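Acetate kinase (Entamoeba histolytica, PDB 4H0O) is a pyrophosphate-dependent acetate kinase of the ASKHA superfamily, an enzyme that interconverts acetate and acetyl phosphate. Local coordinates at residues B[57-62]-B[81-86]; B[27-30]-B[35-38]. All blocks are in the same frame, centred on the assembly; numbering follows the deposited sequence.

Contact 1 of 2, residues B[57-62]-B[81-86]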
loop_
_atom_site.group_PDB
_atom_site.type_symbol
_atom_site.label_atom_id
_atom_site.label_comp_id
_atom_site.label_asym_id
_atom_site.label_seq_id
_atom_site.Cartn_x
_atom_site.Cartn_y
_atom_site.Cartn_z
ATOM N N HIS B 57 27.780 23.054 27.255
ATOM C CA HIS B 57 26.949 24.215 26.974
ATOM C C HIS B 57 27.620 25.161 25.984
ATOM O O HIS B 57 28.806 25.471 26.109
ATOM C CB HIS B 57 26.606 24.952 28.268
ATOM C CG HIS B 57 25.716 24.176 29.187
ATOM N ND1 HIS B 57 24.354 24.087 29.005
ATOM C CD2 HIS B 57 25.994 23.460 30.303
ATOM C CE1 HIS B 57 23.830 23.347 29.967
ATOM N NE2 HIS B 57 24.805 22.957 30.768
ATOM N N HIS B 58 26.854 25.598 24.988
ATOM C CA HIS B 58 27.310 26.617 24.055
ATOM C C HIS B 58 26.530 27.899 24.332
ATOM O O HIS B 58 25.312 27.957 24.146
ATOM C CB HIS B 58 27.142 26.147 22.605
ATOM C CG HIS B 58 28.047 25.007 22.238
ATOM N ND1 HIS B 58 28.042 24.425 20.983
ATOM C CD2 HIS B 58 28.980 24.351 22.955
ATOM C CE1 HIS B 58 28.938 23.457 20.955
ATOM N NE2 HIS B 58 29.524 23.385 22.134
ATOM N N LEU B 59 27.244 28.915 24.809
ATOM C CA LEU B 59 26.627 30.153 25.273
ATOM C C LEU B 59 27.421 31.364 24.800
ATOM O O LEU B 59 28.580 31.541 25.188
ATOM C CB LEU B 59 26.532 30.147 26.801
ATOM C CG LEU B 59 26.090 31.434 27.501
ATOM C CD1 LEU B 59 24.718 31.872 27.016
ATOM C CD2 LEU B 59 26.094 31.248 29.015
ATOM N N ASN B 60 26.788 32.177 23.959
ATOM C CA ASN B 60 27.417 33.363 23.392
ATOM C C ASN B 60 28.782 33.050 22.796
ATOM O O ASN B 60 28.892 32.637 21.642
ATOM C CB ASN B 60 27.544 34.460 24.451
ATOM C CG ASN B 60 27.920 35.803 23.856
ATOM O OD1 ASN B 60 27.562 36.114 22.721
ATOM N ND2 ASN B 60 28.646 36.608 24.624
ATOM N N GLY B 61 29.819 33.254 23.599
ATOM C CA GLY B 61 31.181 32.989 23.189
ATOM C C GLY B 61 31.552 31.544 22.915
ATOM O O GLY B 61 31.906 31.206 21.785
ATOM N N GLN B 62 31.546 30.688 23.935
ATOM C CA GLN B 62 32.127 29.354 23.753
ATOM C C GLN B 62 31.529 28.182 24.539
ATOM O O GLN B 62 30.330 28.135 24.816
ATOM C CB GLN B 62 33.640 29.408 24.000
ATOM C CG GLN B 62 34.365 28.106 23.697
ATOM C CD GLN B 62 35.871 28.244 23.788
ATOM O OE1 GLN B 62 36.395 29.340 23.990
ATOM N NE2 GLN B 62 36.578 27.129 23.640
ATOM N N ILE B 81 18.131 23.486 33.208
ATOM C CA ILE B 81 17.343 24.606 33.714
ATOM C C ILE B 81 18.111 25.371 34.793
ATOM O O ILE B 81 18.089 26.605 34.835
ATOM C CB ILE B 81 15.989 24.105 34.281
ATOM C CG1 ILE B 81 15.103 23.574 33.148
ATOM C CG2 ILE B 81 15.270 25.206 35.047
ATOM C CD1 ILE B 81 13.855 22.854 33.623
ATOM N N GLN B 82 18.799 24.629 35.655
ATOM C CA GLN B 82 19.618 25.221 36.706
ATOM C C GLN B 82 20.775 26.041 36.130
ATOM O O GLN B 82 21.074 27.131 36.620
ATOM C CB GLN B 82 20.147 24.128 37.637
ATOM C CG GLN B 82 21.205 24.590 38.627
ATOM C CD GLN B 82 21.494 23.544 39.687
ATOM O OE1 GLN B 82 20.596 22.822 40.122
ATOM N NE2 GLN B 82 22.753 23.453 40.105
ATOM N N PHE B 83 21.415 25.517 35.088
ATOM C CA PHE B 83 22.520 26.209 34.432
ATOM C C PHE B 83 22.078 27.547 33.854
ATOM O O PHE B 83 22.798 28.541 33.953
ATOM C CB PHE B 83 23.112 25.340 33.320
ATOM C CG PHE B 83 24.039 26.081 32.385
ATOM C CD1 PHE B 83 25.380 26.251 32.703
ATOM C CD2 PHE B 83 23.574 26.588 31.178
ATOM C CE1 PHE B 83 26.235 26.922 31.841
ATOM C CE2 PHE B 83 24.424 27.262 30.313
ATOM C CZ PHE B 83 25.753 27.429 30.646
ATOM N N LEU B 84 20.901 27.560 33.236
ATOM C CA LEU B 84 20.383 28.762 32.592
ATOM C C LEU B 84 20.045 29.846 33.617
ATOM O O LEU B 84 20.246 31.036 33.360
ATOM C CB LEU B 84 19.161 28.421 31.734
ATOM C CG LEU B 84 19.430 27.421 30.606
ATOM C CD1 LEU B 84 18.137 26.902 29.993
ATOM C CD2 LEU B 84 20.312 28.049 29.535
ATOM N N LYS B 85 19.534 29.429 34.773
ATOM C CA LYS B 85 19.248 30.350 35.867
ATOM C C LYS B 85 20.536 30.971 36.391
ATOM O O LYS B 85 20.613 32.183 36.585
ATOM C CB LYS B 85 18.514 29.626 36.999
ATOM C CG LYS B 85 17.047 29.333 36.716
ATOM C CD LYS B 85 16.412 28.550 37.863
ATOM C CE LYS B 85 14.911 28.394 37.667
ATOM N NZ LYS B 85 14.287 27.592 38.756
ATOM N N GLU B 86 21.547 30.133 36.609
ATOM C CA GLU B 86 22.835 30.592 37.127
ATOM C C GLU B 86 23.577 31.518 36.160
ATOM O O GLU B 86 24.412 32.320 36.578
ATOM C CB GLU B 86 23.719 29.400 37.517
ATOM C CG GLU B 86 23.270 28.687 38.791
ATOM C CD GLU B 86 24.132 27.483 39.129
ATOM O OE1 GLU B 86 25.003 27.122 38.308
ATOM O OE2 GLU B 86 23.937 26.897 40.215
#
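The strand at H57 runs past the helix at F83 with the CA atoms of these two residues 8.9 Å apart. L59 is nearest to L84 at 9.7 Å between CA atoms. The gap is filled by side chains from both segments, and the backbones do not touch. Beyond L59 the strand ends in a tight turn through N60 and G61. L59 N bonds to Q62 O, and Q62 N returns a weak bond to L59 O. H57 and F83 both start toward the opposite segment, and the two side chains come from opposite ends and overlap along their rings. The rings lie flat on each other as a face-to-face stack, with centroids 3.6 Å apart and planes only 8° from parallel. H57 CG sits over the centre of the F83 ring, while H57 ND1 comes within 3.4 Å of F83 CD2. This stack joins the N-terminal mixed sheet of a ribonuclease H-like fold to helix 73-86, which packs on one face of that sheet. F83 CG is anti to the backbone N (chi1 167°), which sends the ring out from the helix to H57. I64 and I66 of strand 62-67 also touch the F83 side chain. L59 adds a smaller apolar contact, with CD2 approaching F83 CZ obliquely at 4.2 Å. H57 ND1 finds its hydrogen-bond partner in Y28 OH, which helps to hold the imidazole's rotation in the stack.

Contact 2 of 2, residues B[27-30]-B[35-38]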
loop_
_atom_site.group_PDB
_atom_site.type_symbol
_atom_site.label_atom_id
_atom_site.label_comp_id
_atom_site.label_asym_id
_atom_site.label_seq_id
_atom_site.Cartn_x
_atom_site.Cartn_y
_atom_site.Cartn_z
ATOM N N THR B 27 19.208 16.980 24.388
ATOM C CA THR B 27 19.733 18.237 23.863
ATOM C C THR B 27 18.703 19.348 24.037
ATOM O O THR B 27 17.515 19.076 24.219
ATOM C CB THR B 27 20.116 18.127 22.375
ATOM O OG1 THR B 27 18.931 17.964 21.586
ATOM C CG2 THR B 27 21.041 16.943 22.148
ATOM N N TYR B 28 19.159 20.598 23.978
ATOM C CA TYR B 28 18.257 21.737 24.117
ATOM C C TYR B 28 18.758 22.935 23.326
ATOM O O TYR B 28 19.947 23.044 23.030
ATOM C CB TYR B 28 18.091 22.136 25.589
ATOM C CG TYR B 28 19.222 22.985 26.137
ATOM C CD1 TYR B 28 20.351 22.397 26.693
ATOM C CD2 TYR B 28 19.153 24.376 26.114
ATOM C CE1 TYR B 28 21.378 23.167 27.202
ATOM C CE2 TYR B 28 20.179 25.153 26.612
ATOM C CZ TYR B 28 21.287 24.545 27.157
ATOM O OH TYR B 28 22.307 25.316 27.659
ATOM N N LYS B 29 17.842 23.839 23.002
ATOM C CA LYS B 29 18.202 25.116 22.410
ATOM C C LYS B 29 17.341 26.213 23.024
ATOM O O LYS B 29 16.211 25.958 23.449
ATOM C CB LYS B 29 18.011 25.086 20.891
ATOM C CG LYS B 29 19.002 24.210 20.138
ATOM C CD LYS B 29 18.861 24.398 18.631
ATOM C CE LYS B 29 19.767 23.454 17.853
ATOM N NZ LYS B 29 21.212 23.743 18.075
ATOM N N VAL B 30 17.883 27.425 23.087
ATOM C CA VAL B 30 17.104 28.582 23.510
ATOM C C VAL B 30 17.046 29.587 22.366
ATOM O O VAL B 30 18.073 29.911 21.764
ATOM C CB VAL B 30 17.690 29.252 24.772
ATOM C CG1 VAL B 30 16.818 30.428 25.200
ATOM C CG2 VAL B 30 17.798 28.247 25.903
ATOM N N ASN B 35 16.659 33.218 16.708
ATOM C CA ASN B 35 18.090 32.930 16.800
ATOM C C ASN B 35 18.470 32.204 18.091
ATOM O O ASN B 35 17.868 32.426 19.143
ATOM C CB ASN B 35 18.911 34.213 16.654
ATOM C CG ASN B 35 20.384 33.938 16.423
ATOM O OD1 ASN B 35 21.110 33.567 17.346
ATOM N ND2 ASN B 35 20.836 34.127 15.189
ATOM N N ILE B 36 19.479 31.342 17.995
ATOM C CA ILE B 36 19.951 30.554 19.129
ATOM C C ILE B 36 20.904 31.364 20.006
ATOM O O ILE B 36 21.884 31.925 19.515
ATOM C CB ILE B 36 20.672 29.279 18.647
ATOM C CG1 ILE B 36 19.757 28.473 17.720
ATOM C CG2 ILE B 36 21.118 28.436 19.827
ATOM C CD1 ILE B 36 20.420 27.259 17.099
ATOM N N VAL B 37 20.609 31.419 21.302
ATOM C CA VAL B 37 21.443 32.150 22.253
ATOM C C VAL B 37 22.184 31.188 23.179
ATOM O O VAL B 37 23.242 31.518 23.715
ATOM C CB VAL B 37 20.612 33.153 23.085
ATOM C CG1 VAL B 37 19.963 34.174 22.176
ATOM C CG2 VAL B 37 19.550 32.431 23.894
ATOM N N CYS B 38 21.616 29.998 23.354
ATOM C CA CYS B 38 22.218 28.966 24.187
ATOM C C CYS B 38 21.760 27.591 23.712
ATOM O O CYS B 38 20.633 27.438 23.233
ATOM C CB CYS B 38 21.834 29.173 25.655
ATOM S SG CYS B 38 22.827 28.232 26.841
#
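V30 faces V37 and C38 where strands 26-31 and 36-44 form an antiparallel beta hairpin. The pattern resembles a classic beta bulge, with V37 and C38 set opposite the single residue V30. V37 has the backbone angles expected at the first bulge position (phi -110°, psi -25°), and the strand changes direction there.

Two backbone hydrogen bonds hold the pair. V30 N donates to C38 O at 2.8 Å, and V37 N donates to V30 O at 3.0 Å. The second is the straighter, with 164° at the hydrogen. Weaker CA-H...O contacts flank them: K29 CA lies near C38 O, and I36 CA lies 3.3 Å from V30 O.

Apolar contacts lie on both sides of the hairpin. V30 splits its two methyls between neighbours: CG1 meets V37 CG2 at 3.6 Å, and CG2 rests near C38 CB at 4.1 Å. K29 and I36 meet at the more exposed side. I36 CD1 touches K29 CD at 3.6 Å, and the bend at the end of the lysine chain keeps NZ close to the same methyl.

The last group is a sulfur-aromatic contact on the side facing helix 73-86, where L84 touches both Y28 and C38. The C38 sulfur lies beside the edge of the Y28 ring, near its plane and 5.2 Å from the centroid. C38 SG comes within 3.1 Å of Y28 OH, the phenol oxygen that is bonded to H57.

In the fold
Contact 2 comes first in the chain and is complete before contact 1 begins. Their centres lie about 9 Å apart. Both belong to the N-terminal mixed sheet, where strand 54-59 of contact 1 lies next to strand 36-44 of contact 2. They touch directly: L84 CD2 of the helix is 3.7 Å from C38 SG, and L59 CD1 is 3.6 Å from V37 O. Helix 73-86 thus packs against side chains from several neighbouring strands. The hairpin of contact 2 lies nearer the predicted magnesium-binding residues N20 and E390, whereas contact 1 lies away from the annotated sites.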